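Local coordinates for cytidine deaminase (Burkholderia pseudomallei, PDB 3DMO), which probably scavenges cytidine and 2'-deoxycytidine for UMP synthesis, deaminating them hydrolytically to uridine and 2'-deoxyuridine with the help of a zinc ion, at residues H12-A17 and G35-T40; A18-E23 and V45-N50; V39-K44 and P77-A82. All blocks are in the same frame, centred on the assembly; numbering follows the deposited sequence.

All three contacts lie in the half of the mixed cytidine deaminase sheet formed by strands 45-49, 34-40 and 80-87. Contacts 1 and 2 share helix 11-22: its first half lies against strand 34-40, its second against neighbouring 45-49, their centres about 7 Å apart. Contact 3 shares V39 and T40 with contact 1 and joins strand 34-40 to 80-87; its centre is about 12 Å from that of contact 1 and about 16 Å from that of contact 2. Along the chain the helix comes first, then the hairpin of 34-40 and 45-49, then 80-87. The helix covers one face of the sheet, while helix 62-72, carrying the predicted proton donor E63, packs on the other.

Contact 1: residues H12-A17 and G35-T40; sequences HALIEA and GAALVT
L14 and A17, one helical turn apart, rest on A37 in mid-strand. The axes of helix segment 12-17 and strand segment 35-40 pass 7.2 Å from each other, their N-to-C directions 133° apart. On the helix side L14 carries most of the contact. Its chi1 of -128°, far from a staggered value, swings its isobutyl end onto the strand. CD2 does the touching: it lies 3.8 Å from A37 CB and 3.5 Å from A37 O, then reaches on to V39 CB at 4.2 Å. A17 has only a methyl to offer, and the A37 methyl points end-on at its flank, CB to CB 3.7 Å. The A37 CB, also 3.7 Å from L14 O, thus sits between the two helix residues. On the same face of the cytidine deaminase sheet, L14 also touches A82 and A84 of strand 80-87, while L38 points the other way, onto helix 62-72. Every side chain that meets across the contact is aliphatic; the backbones of A37 and V39 bond to strand 80-87, those of A36 and L38 to strand 45-49. What holds the helix here is therefore hydrophobic burial and close van der Waals fit, with small alanines permitting the near approach.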
ATOM      1  N   HIS A  12       6.753  28.270  12.127  1.00 31.20           N
ATOM      2  CA  HIS A  12       5.716  29.055  11.462  1.00 30.59           C
ATOM      3  C   HIS A  12       5.865  29.057   9.942  1.00 29.67           C
ATOM      4  O   HIS A  12       4.882  28.881   9.220  1.00 29.66           O
ATOM      5  CB  HIS A  12       5.679  30.494  11.983  1.00 31.17           C
ATOM      6  CG  HIS A  12       4.637  31.340  11.318  1.00 32.49           C
ATOM      7  ND1 HIS A  12       4.931  32.215  10.293  1.00 34.94           N
ATOM      8  CD2 HIS A  12       3.298  31.423  11.510  1.00 34.25           C
ATOM      9  CE1 HIS A  12       3.821  32.812   9.893  1.00 35.26           C
ATOM     10  NE2 HIS A  12       2.816  32.349  10.615  1.00 35.42           N
ATOM     11  N   ALA A  13       7.094  29.265   9.470  1.00 28.30           N
ATOM     12  CA  ALA A  13       7.394  29.265   8.044  1.00 27.15           C
ATOM     13  C   ALA A  13       7.151  27.893   7.412  1.00 26.32           C
ATOM     14  O   ALA A  13       6.629  27.814   6.298  1.00 26.21           O
ATOM     15  CB  ALA A  13       8.825  29.706   7.807  1.00 26.99           C
ATOM     16  N   LEU A  14       7.533  26.829   8.120  1.00 25.54           N
ATOM     17  CA  LEU A  14       7.347  25.454   7.625  1.00 24.91           C
ATOM     18  C   LEU A  14       5.853  25.102   7.545  1.00 24.05           C
ATOM     19  O   LEU A  14       5.412  24.436   6.606  1.00 23.28           O
ATOM     20  CB  LEU A  14       8.070  24.441   8.519  1.00 25.03           C
ATOM     21  CG  LEU A  14       9.049  23.399   7.954  1.00 26.81           C
ATOM     22  CD1 LEU A  14       8.937  22.078   8.706  1.00 25.54           C
ATOM     23  CD2 LEU A  14       8.975  23.163   6.442  1.00 26.28           C
ATOM     24  N   ILE A  15       5.083  25.559   8.528  1.00 23.35           N
ATOM     25  CA  ILE A  15       3.630  25.348   8.530  1.00 23.11           C
ATOM     26  C   ILE A  15       2.979  26.077   7.354  1.00 23.33           C
ATOM     27  O   ILE A  15       2.109  25.524   6.673  1.00 23.05           O
ATOM     28  CB  ILE A  15       2.993  25.776   9.873  1.00 23.00           C
ATOM     29  CG1 ILE A  15       3.287  24.726  10.954  1.00 22.59           C
ATOM     30  CG2 ILE A  15       1.479  25.993   9.720  1.00 22.62           C
ATOM     31  CD1 ILE A  15       3.128  25.237  12.401  1.00 23.02           C
ATOM     32  N   GLU A  16       3.409  27.311   7.102  1.00 23.65           N
ATOM     33  CA  GLU A  16       2.892  28.070   5.962  1.00 24.29           C
ATOM     34  C   GLU A  16       3.169  27.370   4.628  1.00 23.46           C
ATOM     35  O   GLU A  16       2.341  27.399   3.720  1.00 23.28           O
ATOM     36  CB  GLU A  16       3.424  29.515   5.948  1.00 25.09           C
ATOM     37  CG  GLU A  16       2.772  30.444   6.993  1.00 29.17           C
ATOM     38  CD  GLU A  16       1.232  30.423   6.949  1.00 34.56           C
ATOM     39  OE1 GLU A  16       0.653  30.687   5.867  1.00 37.72           O
ATOM     40  OE2 GLU A  16       0.603  30.136   7.998  1.00 37.08           O
ATOM     41  N   ALA A  17       4.332  26.731   4.519  1.00 23.17           N
ATOM     42  CA  ALA A  17       4.667  25.950   3.324  1.00 22.54           C
ATOM     43  C   ALA A  17       3.800  24.682   3.209  1.00 22.03           C
ATOM     44  O   ALA A  17       3.373  24.316   2.116  1.00 21.73           O
ATOM     45  CB  ALA A  17       6.159  25.615   3.305  1.00 22.34           C
ATOM     46  N   GLY A  35      -1.581  18.639   3.507  1.00 18.68           N
ATOM     47  CA  GLY A  35      -0.315  19.146   2.993  1.00 18.12           C
ATOM     48  C   GLY A  35       0.831  18.842   3.931  1.00 18.01           C
ATOM     49  O   GLY A  35       0.649  18.698   5.141  1.00 18.07           O
ATOM     50  N   ALA A  36       2.025  18.750   3.359  1.00 18.38           N
ATOM     51  CA  ALA A  36       3.237  18.568   4.139  1.00 18.53           C
ATOM     52  C   ALA A  36       4.348  19.380   3.524  1.00 18.71           C
ATOM     53  O   ALA A  36       4.348  19.645   2.322  1.00 19.51           O
ATOM     54  CB  ALA A  36       3.630  17.091   4.204  1.00 17.94           C
ATOM     55  N   ALA A  37       5.282  19.804   4.361  1.00 19.15           N
ATOM     56  CA  ALA A  37       6.469  20.487   3.875  1.00 19.31           C
ATOM     57  C   ALA A  37       7.676  19.972   4.624  1.00 19.38           C
ATOM     58  O   ALA A  37       7.699  19.961   5.852  1.00 19.05           O
ATOM     59  CB  ALA A  37       6.337  21.986   4.033  1.00 19.70           C
ATOM     60  N   LEU A  38       8.673  19.558   3.854  1.00 19.91           N
ATOM     61  CA  LEU A  38       9.862  18.893   4.364  1.00 20.32           C
ATOM     62  C   LEU A  38      11.049  19.805   4.106  1.00 20.39           C
ATOM     63  O   LEU A  38      11.208  20.306   2.983  1.00 20.89           O
ATOM     64  CB  LEU A  38      10.041  17.584   3.590  1.00 20.69           C
ATOM     65  CG  LEU A  38      11.203  16.638   3.836  1.00 20.87           C
ATOM     66  CD1 LEU A  38      11.136  16.040   5.239  1.00 20.82           C
ATOM     67  CD2 LEU A  38      11.149  15.550   2.774  1.00 20.85           C
ATOM     68  N   VAL A  39      11.870  20.041   5.128  1.00 19.82           N
ATOM     69  CA  VAL A  39      13.055  20.875   4.942  1.00 20.26           C
ATOM     70  C   VAL A  39      14.290  20.020   5.156  1.00 20.26           C
ATOM     71  O   VAL A  39      14.371  19.287   6.130  1.00 19.63           O
ATOM     72  CB  VAL A  39      13.060  22.162   5.837  1.00 20.20           C
ATOM     73  CG1 VAL A  39      13.038  21.829   7.335  1.00 20.27           C
ATOM     74  CG2 VAL A  39      14.254  23.064   5.470  1.00 20.55           C
ATOM     75  N   THR A  40      15.232  20.110   4.225  1.00 20.66           N
ATOM     76  CA  THR A  40      16.399  19.238   4.222  1.00 21.39           C
ATOM     77  C   THR A  40      17.564  19.827   5.014  1.00 21.94           C
ATOM     78  O   THR A  40      17.510  20.970   5.470  1.00 21.86           O
ATOM     79  CB  THR A  40      16.877  18.968   2.782  1.00 21.13           C
ATOM     80  OG1 THR A  40      17.372  20.186   2.215  1.00 21.54           O
ATOM     81  CG2 THR A  40      15.734  18.453   1.914  1.00 20.57           C
TER

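Contact 2: residues A18-E23 and V45-N50; sequences AKAARE and VFHGCN
The A18-R22 helix and the V45-C49 strand run at 44° to each other, their axes 7.1 Å apart at closest approach, and A21 and H47 bring their CA atoms to 5.1 Å. A21 is the centre of the contact. Its methyl lies over one face of the H47 imidazole in a CH-pi contact, with CB 4.0 Å from the ring centroid and 28° off the ring normal. The same CB is 3.3 Å from G48 O, so the methyl is wedged between ring and backbone. H47 holds CG anti to its own carbonyl carbon (chi1 -77°), which lays the ring along the helix surface; farther out, H47 NE2 comes 4.1 Å from A20 CB, which approaches the ring obliquely. At the C-terminal end of the strand, C49 touches through CB, 3.6 Å from A21 O. N50, in the predicted substrate-binding site, follows directly; its side-chain amide bonds to F32 O and V34 N, and its ND2 also meets a methylpentanediol molecule, probably from the crystallisation liquor. C49 packs on A72 of a second subunit. Strand 45-49 is the outermost on this side of the sheet within the chain, paired with strand 34-40 through F46 with L38 and G48 with A36, while from the same helix A18 touches A37 and, on strand 80-87, A84 and V86.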
ATOM      1  N   ALA A  18       3.523  24.036   4.341  1.00 21.53           N
ATOM      2  CA  ALA A  18       2.649  22.858   4.367  1.00 21.59           C
ATOM      3  C   ALA A  18       1.219  23.211   3.935  1.00 21.48           C
ATOM      4  O   ALA A  18       0.573  22.448   3.219  1.00 21.03           O
ATOM      5  CB  ALA A  18       2.656  22.220   5.744  1.00 21.53           C
ATOM      6  N   LYS A  19       0.737  24.375   4.357  1.00 21.11           N
ATOM      7  CA  LYS A  19      -0.590  24.851   3.940  1.00 21.31           C
ATOM      8  C   LYS A  19      -0.632  25.178   2.445  1.00 21.20           C
ATOM      9  O   LYS A  19      -1.630  24.914   1.781  1.00 21.28           O
ATOM     10  CB  LYS A  19      -1.025  26.061   4.774  1.00 21.25           C
ATOM     11  CG  LYS A  19      -1.273  25.749   6.229  1.00 21.11           C
ATOM     12  CD  LYS A  19      -1.693  26.991   7.025  1.00 21.91           C
ATOM     13  CE  LYS A  19      -2.111  26.580   8.426  1.00 24.44           C
ATOM     14  NZ  LYS A  19      -2.556  27.733   9.253  1.00 26.36           N
ATOM     15  N   ALA A  20       0.451  25.747   1.913  1.00 21.20           N
ATOM     16  CA  ALA A  20       0.544  25.996   0.477  1.00 21.46           C
ATOM     17  C   ALA A  20       0.562  24.684  -0.314  1.00 21.47           C
ATOM     18  O   ALA A  20      -0.067  24.597  -1.370  1.00 22.03           O
ATOM     19  CB  ALA A  20       1.772  26.862   0.140  1.00 21.83           C
ATOM     20  N   ALA A  21       1.275  23.681   0.212  1.00 20.75           N
ATOM     21  CA  ALA A  21       1.313  22.323  -0.355  1.00 20.34           C
ATOM     22  C   ALA A  21      -0.084  21.703  -0.408  1.00 19.56           C
ATOM     23  O   ALA A  21      -0.494  21.159  -1.435  1.00 20.25           O
ATOM     24  CB  ALA A  21       2.254  21.441   0.456  1.00 19.88           C
ATOM     25  N   ARG A  22      -0.808  21.825   0.705  1.00 19.72           N
ATOM     26  CA  ARG A  22      -2.157  21.284   0.863  1.00 19.75           C
ATOM     27  C   ARG A  22      -3.102  21.739  -0.240  1.00 20.62           C
ATOM     28  O   ARG A  22      -3.946  20.968  -0.680  1.00 21.08           O
ATOM     29  CB  ARG A  22      -2.720  21.652   2.246  1.00 19.46           C
ATOM     30  CG  ARG A  22      -4.149  21.191   2.496  1.00 19.52           C
ATOM     31  CD  ARG A  22      -4.581  21.439   3.939  1.00 18.89           C
ATOM     32  NE  ARG A  22      -6.020  21.219   4.107  1.00 20.41           N
ATOM     33  CZ  ARG A  22      -6.960  22.137   3.885  1.00 21.56           C
ATOM     34  NH1 ARG A  22      -6.629  23.360   3.499  1.00 21.80           N
ATOM     35  NH2 ARG A  22      -8.243  21.832   4.054  1.00 22.66           N
ATOM     36  N   GLU A  23      -2.941  22.982  -0.696  1.00 21.67           N
ATOM     37  CA  GLU A  23      -3.814  23.540  -1.736  1.00 22.62           C
ATOM     38  C   GLU A  23      -3.758  22.772  -3.061  1.00 22.41           C
ATOM     39  O   GLU A  23      -4.692  22.831  -3.860  1.00 22.51           O
ATOM     40  CB  GLU A  23      -3.489  25.019  -1.973  1.00 23.13           C
ATOM     41  CG  GLU A  23      -3.875  25.934  -0.813  1.00 26.74           C
ATOM     42  CD  GLU A  23      -5.368  25.907  -0.527  1.00 32.40           C
ATOM     43  OE1 GLU A  23      -5.764  25.410   0.555  1.00 34.33           O
ATOM     44  OE2 GLU A  23      -6.152  26.367  -1.391  1.00 35.18           O
ATOM     45  N   VAL A  45      13.232  23.073   0.632  1.00 22.05           N
ATOM     46  CA  VAL A  45      11.886  22.710   1.064  1.00 21.24           C
ATOM     47  C   VAL A  45      11.168  21.926  -0.034  1.00 20.79           C
ATOM     48  O   VAL A  45      11.214  22.302  -1.205  1.00 21.22           O
ATOM     49  CB  VAL A  45      11.077  23.960   1.483  1.00 20.83           C
ATOM     50  CG1 VAL A  45       9.627  23.602   1.811  1.00 21.33           C
ATOM     51  CG2 VAL A  45      11.730  24.614   2.681  1.00 20.66           C
ATOM     52  N   PHE A  46      10.544  20.815   0.354  1.00 20.00           N
ATOM     53  CA  PHE A  46       9.745  20.014  -0.563  1.00 19.63           C
ATOM     54  C   PHE A  46       8.292  19.963  -0.100  1.00 19.94           C
ATOM     55  O   PHE A  46       8.025  19.649   1.063  1.00 20.34           O
ATOM     56  CB  PHE A  46      10.316  18.594  -0.675  1.00 19.26           C
ATOM     57  CG  PHE A  46      11.622  18.536  -1.412  1.00 17.97           C
ATOM     58  CD1 PHE A  46      11.647  18.303  -2.789  1.00 17.82           C
ATOM     59  CD2 PHE A  46      12.821  18.748  -0.745  1.00 16.76           C
ATOM     60  CE1 PHE A  46      12.854  18.265  -3.484  1.00 16.95           C
ATOM     61  CE2 PHE A  46      14.027  18.713  -1.434  1.00 16.81           C
ATOM     62  CZ  PHE A  46      14.035  18.467  -2.808  1.00 18.04           C
ATOM     63  N   HIS A  47       7.376  20.282  -1.015  1.00 19.87           N
ATOM     64  CA  HIS A  47       5.937  20.181  -0.776  1.00 20.18           C
ATOM     65  C   HIS A  47       5.467  18.749  -1.010  1.00 19.86           C
ATOM     66  O   HIS A  47       5.948  18.064  -1.914  1.00 20.16           O
ATOM     67  CB  HIS A  47       5.167  21.069  -1.753  1.00 20.67           C
ATOM     68  CG  HIS A  47       5.185  22.523  -1.412  1.00 21.52           C
ATOM     69  ND1 HIS A  47       5.858  23.029  -0.321  1.00 24.09           N
ATOM     70  CD2 HIS A  47       4.631  23.586  -2.040  1.00 21.79           C
ATOM     71  CE1 HIS A  47       5.706  24.342  -0.284  1.00 23.34           C
ATOM     72  NE2 HIS A  47       4.968  24.705  -1.317  1.00 23.62           N
ATOM     73  N   GLY A  48       4.497  18.324  -0.214  1.00 19.69           N
ATOM     74  CA  GLY A  48       3.786  17.088  -0.464  1.00 19.33           C
ATOM     75  C   GLY A  48       2.305  17.310  -0.236  1.00 19.37           C
ATOM     76  O   GLY A  48       1.906  18.151   0.574  1.00 19.04           O
ATOM     77  N   CYS A  49       1.487  16.570  -0.969  1.00 19.10           N
ATOM     78  CA  CYS A  49       0.051  16.584  -0.758  1.00 19.09           C
ATOM     79  C   CYS A  49      -0.461  15.170  -0.978  1.00 19.33           C
ATOM     80  O   CYS A  49       0.234  14.338  -1.591  1.00 18.53           O
ATOM     81  CB  CYS A  49      -0.618  17.578  -1.718  1.00 18.99           C
ATOM     82  SG  CYS A  49      -0.339  17.206  -3.460  1.00 22.02           S
ATOM     83  N   ASN A  50      -1.655  14.877  -0.472  1.00 18.81           N
ATOM     84  CA  ASN A  50      -2.250  13.579  -0.761  1.00 18.87           C
ATOM     85  C   ASN A  50      -2.685  13.494  -2.226  1.00 19.11           C
ATOM     86  O   ASN A  50      -3.032  14.508  -2.844  1.00 18.95           O
ATOM     87  CB  ASN A  50      -3.362  13.188   0.230  1.00 18.87           C
ATOM     88  CG  ASN A  50      -4.463  14.230   0.354  1.00 19.56           C
ATOM     89  OD1 ASN A  50      -4.217  15.433   0.266  1.00 19.17           O
ATOM     90  ND2 ASN A  50      -5.686  13.762   0.609  1.00 18.84           N
TER

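Contact 3: residues V39-K44 and P77-A82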
ATOM      1  N   VAL A  39      11.870  20.041   5.128  1.00 19.82           N
ATOM      2  CA  VAL A  39      13.055  20.875   4.942  1.00 20.26           C
ATOM      3  C   VAL A  39      14.290  20.020   5.156  1.00 20.26           C
ATOM      4  O   VAL A  39      14.371  19.287   6.130  1.00 19.63           O
ATOM      5  CB  VAL A  39      13.060  22.162   5.837  1.00 20.20           C
ATOM      6  CG1 VAL A  39      13.038  21.829   7.335  1.00 20.27           C
ATOM      7  CG2 VAL A  39      14.254  23.064   5.470  1.00 20.55           C
ATOM      8  N   THR A  40      15.232  20.110   4.225  1.00 20.66           N
ATOM      9  CA  THR A  40      16.399  19.238   4.222  1.00 21.39           C
ATOM     10  C   THR A  40      17.564  19.827   5.014  1.00 21.94           C
ATOM     11  O   THR A  40      17.510  20.970   5.470  1.00 21.86           O
ATOM     12  CB  THR A  40      16.877  18.968   2.782  1.00 21.13           C
ATOM     13  OG1 THR A  40      17.372  20.186   2.215  1.00 21.54           O
ATOM     14  CG2 THR A  40      15.734  18.453   1.914  1.00 20.57           C
ATOM     15  N   ASN A  41      18.622  19.035   5.144  1.00 22.58           N
ATOM     16  CA  ASN A  41      19.869  19.468   5.771  1.00 23.05           C
ATOM     17  C   ASN A  41      20.474  20.763   5.196  1.00 23.58           C
ATOM     18  O   ASN A  41      21.070  21.544   5.943  1.00 24.55           O
ATOM     19  CB  ASN A  41      20.890  18.311   5.818  1.00 22.83           C
ATOM     20  CG  ASN A  41      21.179  17.686   4.446  1.00 22.39           C
ATOM     21  OD1 ASN A  41      20.641  18.093   3.421  1.00 23.50           O
ATOM     22  ND2 ASN A  41      22.056  16.679   4.440  1.00 23.87           N
ATOM     23  N   ASP A  42      20.309  21.000   3.893  1.00 23.38           N
ATOM     24  CA  ASP A  42      20.824  22.215   3.266  1.00 23.78           C
ATOM     25  C   ASP A  42      19.751  23.291   3.059  1.00 23.79           C
ATOM     26  O   ASP A  42      19.951  24.256   2.315  1.00 23.93           O
ATOM     27  CB  ASP A  42      21.593  21.890   1.971  1.00 23.57           C
ATOM     28  CG  ASP A  42      20.718  21.297   0.877  1.00 24.42           C
ATOM     29  OD1 ASP A  42      21.253  21.083  -0.239  1.00 25.75           O
ATOM     30  OD2 ASP A  42      19.515  21.045   1.100  1.00 23.86           O
ATOM     31  N   GLY A  43      18.605  23.115   3.717  1.00 23.93           N
ATOM     32  CA  GLY A  43      17.562  24.142   3.759  1.00 24.26           C
ATOM     33  C   GLY A  43      16.548  24.168   2.630  1.00 24.44           C
ATOM     34  O   GLY A  43      15.715  25.079   2.567  1.00 25.00           O
ATOM     35  N   LYS A  44      16.614  23.184   1.733  1.00 24.03           N
ATOM     36  CA  LYS A  44      15.654  23.064   0.640  1.00 23.80           C
ATOM     37  C   LYS A  44      14.321  22.534   1.167  1.00 23.00           C
ATOM     38  O   LYS A  44      14.290  21.662   2.035  1.00 22.92           O
ATOM     39  CB  LYS A  44      16.198  22.139  -0.441  1.00 24.36           C
ATOM     40  CG  LYS A  44      15.508  22.269  -1.783  1.00 27.33           C
ATOM     41  CD  LYS A  44      16.413  21.732  -2.886  1.00 32.62           C
ATOM     42  CE  LYS A  44      16.029  22.288  -4.256  1.00 35.31           C
ATOM     43  NZ  LYS A  44      14.727  21.743  -4.736  1.00 36.79           N
ATOM     44  N   PRO A  77      18.200   8.958   3.156  1.00 19.11           N
ATOM     45  CA  PRO A  77      17.787   8.843   4.554  1.00 19.43           C
ATOM     46  C   PRO A  77      18.704   9.577   5.527  1.00 20.06           C
ATOM     47  O   PRO A  77      19.943   9.462   5.443  1.00 20.10           O
ATOM     48  CB  PRO A  77      17.837   7.340   4.808  1.00 19.11           C
ATOM     49  CG  PRO A  77      17.508   6.745   3.466  1.00 19.47           C
ATOM     50  CD  PRO A  77      18.164   7.658   2.457  1.00 19.46           C
ATOM     51  N   GLY A  78      18.095  10.336   6.430  1.00 20.45           N
ATOM     52  CA  GLY A  78      18.839  11.081   7.439  1.00 20.95           C
ATOM     53  C   GLY A  78      19.191  12.502   7.040  1.00 21.22           C
ATOM     54  O   GLY A  78      19.775  13.238   7.840  1.00 21.99           O
ATOM     55  N   GLU A  79      18.840  12.898   5.819  1.00 20.69           N
ATOM     56  CA  GLU A  79      19.163  14.250   5.335  1.00 20.58           C
ATOM     57  C   GLU A  79      18.049  15.271   5.531  1.00 20.68           C
ATOM     58  O   GLU A  79      18.067  16.332   4.899  1.00 21.00           O
ATOM     59  CB  GLU A  79      19.577  14.219   3.866  1.00 20.42           C
ATOM     60  CG  GLU A  79      20.910  13.556   3.637  1.00 20.58           C
ATOM     61  CD  GLU A  79      21.506  13.920   2.306  1.00 21.38           C
ATOM     62  OE1 GLU A  79      21.019  13.425   1.266  1.00 20.60           O
ATOM     63  OE2 GLU A  79      22.477  14.693   2.304  1.00 22.32           O
ATOM     64  N   PHE A  80      17.095  14.956   6.407  1.00 20.55           N
ATOM     65  CA  PHE A  80      15.953  15.840   6.664  1.00 20.34           C
ATOM     66  C   PHE A  80      15.973  16.428   8.070  1.00 20.50           C
ATOM     67  O   PHE A  80      16.233  15.723   9.048  1.00 21.02           O
ATOM     68  CB  PHE A  80      14.638  15.120   6.353  1.00 20.36           C
ATOM     69  CG  PHE A  80      14.660  14.425   5.027  1.00 19.94           C
ATOM     70  CD1 PHE A  80      14.763  13.040   4.959  1.00 19.23           C
ATOM     71  CD2 PHE A  80      14.664  15.165   3.849  1.00 21.38           C
ATOM     72  CE1 PHE A  80      14.826  12.397   3.721  1.00 20.52           C
ATOM     73  CE2 PHE A  80      14.726  14.534   2.607  1.00 20.97           C
ATOM     74  CZ  PHE A  80      14.806  13.142   2.548  1.00 20.30           C
ATOM     75  N   ALA A  81      15.732  17.733   8.148  1.00 20.36           N
ATOM     76  CA  ALA A  81      15.715  18.447   9.422  1.00 20.58           C
ATOM     77  C   ALA A  81      14.343  18.397  10.096  1.00 20.12           C
ATOM     78  O   ALA A  81      14.243  18.166  11.303  1.00 20.75           O
ATOM     79  CB  ALA A  81      16.135  19.889   9.207  1.00 20.69           C
ATOM     80  N   ALA A  82      13.291  18.627   9.315  1.00 19.55           N
ATOM     81  CA  ALA A  82      11.933  18.734   9.852  1.00 18.86           C
ATOM     82  C   ALA A  82      10.889  18.518   8.770  1.00 18.86           C
ATOM     83  O   ALA A  82      11.134  18.792   7.580  1.00 18.88           O
ATOM     84  CB  ALA A  82      11.716  20.110  10.505  1.00 18.81           C
TER
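V39 faces two residues at once: A81 and A82 both stand opposite it, a classic beta bulge. V39 O accepts from A81 N at 2.9 Å, in the carbonyl plane, and weakly from A82 N at 3.4 Å, while V39 N gives a nearly straight bond (172°) to A82 O at 2.8 Å. V39 CG1 lies between the backbone N and the carbonyl carbon (chi1 61°), which carries that methyl to A82 CB at 3.8 Å and within van der Waals range of A81 CB. The extra residue shifts the register by one, and T40 then pairs with F80, antiparallel and non-hydrogen-bonded, their side chains diverging. T40 CG2 still reaches the edge of the F80 ring near its plane, 4.0 Å from CD2. These are the adjacent antiparallel strands 34-40 and 80-87 of the cytidine deaminase sheet, and the bulge sits just before the type I turn T40-G43 that leads into strand 45-49. Within that turn T40 OG1 donates to D42 OD2, which also bonds Y75 OH. Past the T40-F80 pair, N41 N donates to E79 O from above its carbonyl plane. The N41 amide adds a second bond, ND2 to E79 OE2 at 2.9 Å; the carboxylate oxygen is met from the anti side but tilted well out of the carboxylate plane, and the amide and carboxylate planes stand 87° apart. The other oxygen, E79 OE1, forms a salt bridge with R76, so each carboxylate oxygen has a partner. The F80 ring packs on L67, A70 and L71 of helix 62-72.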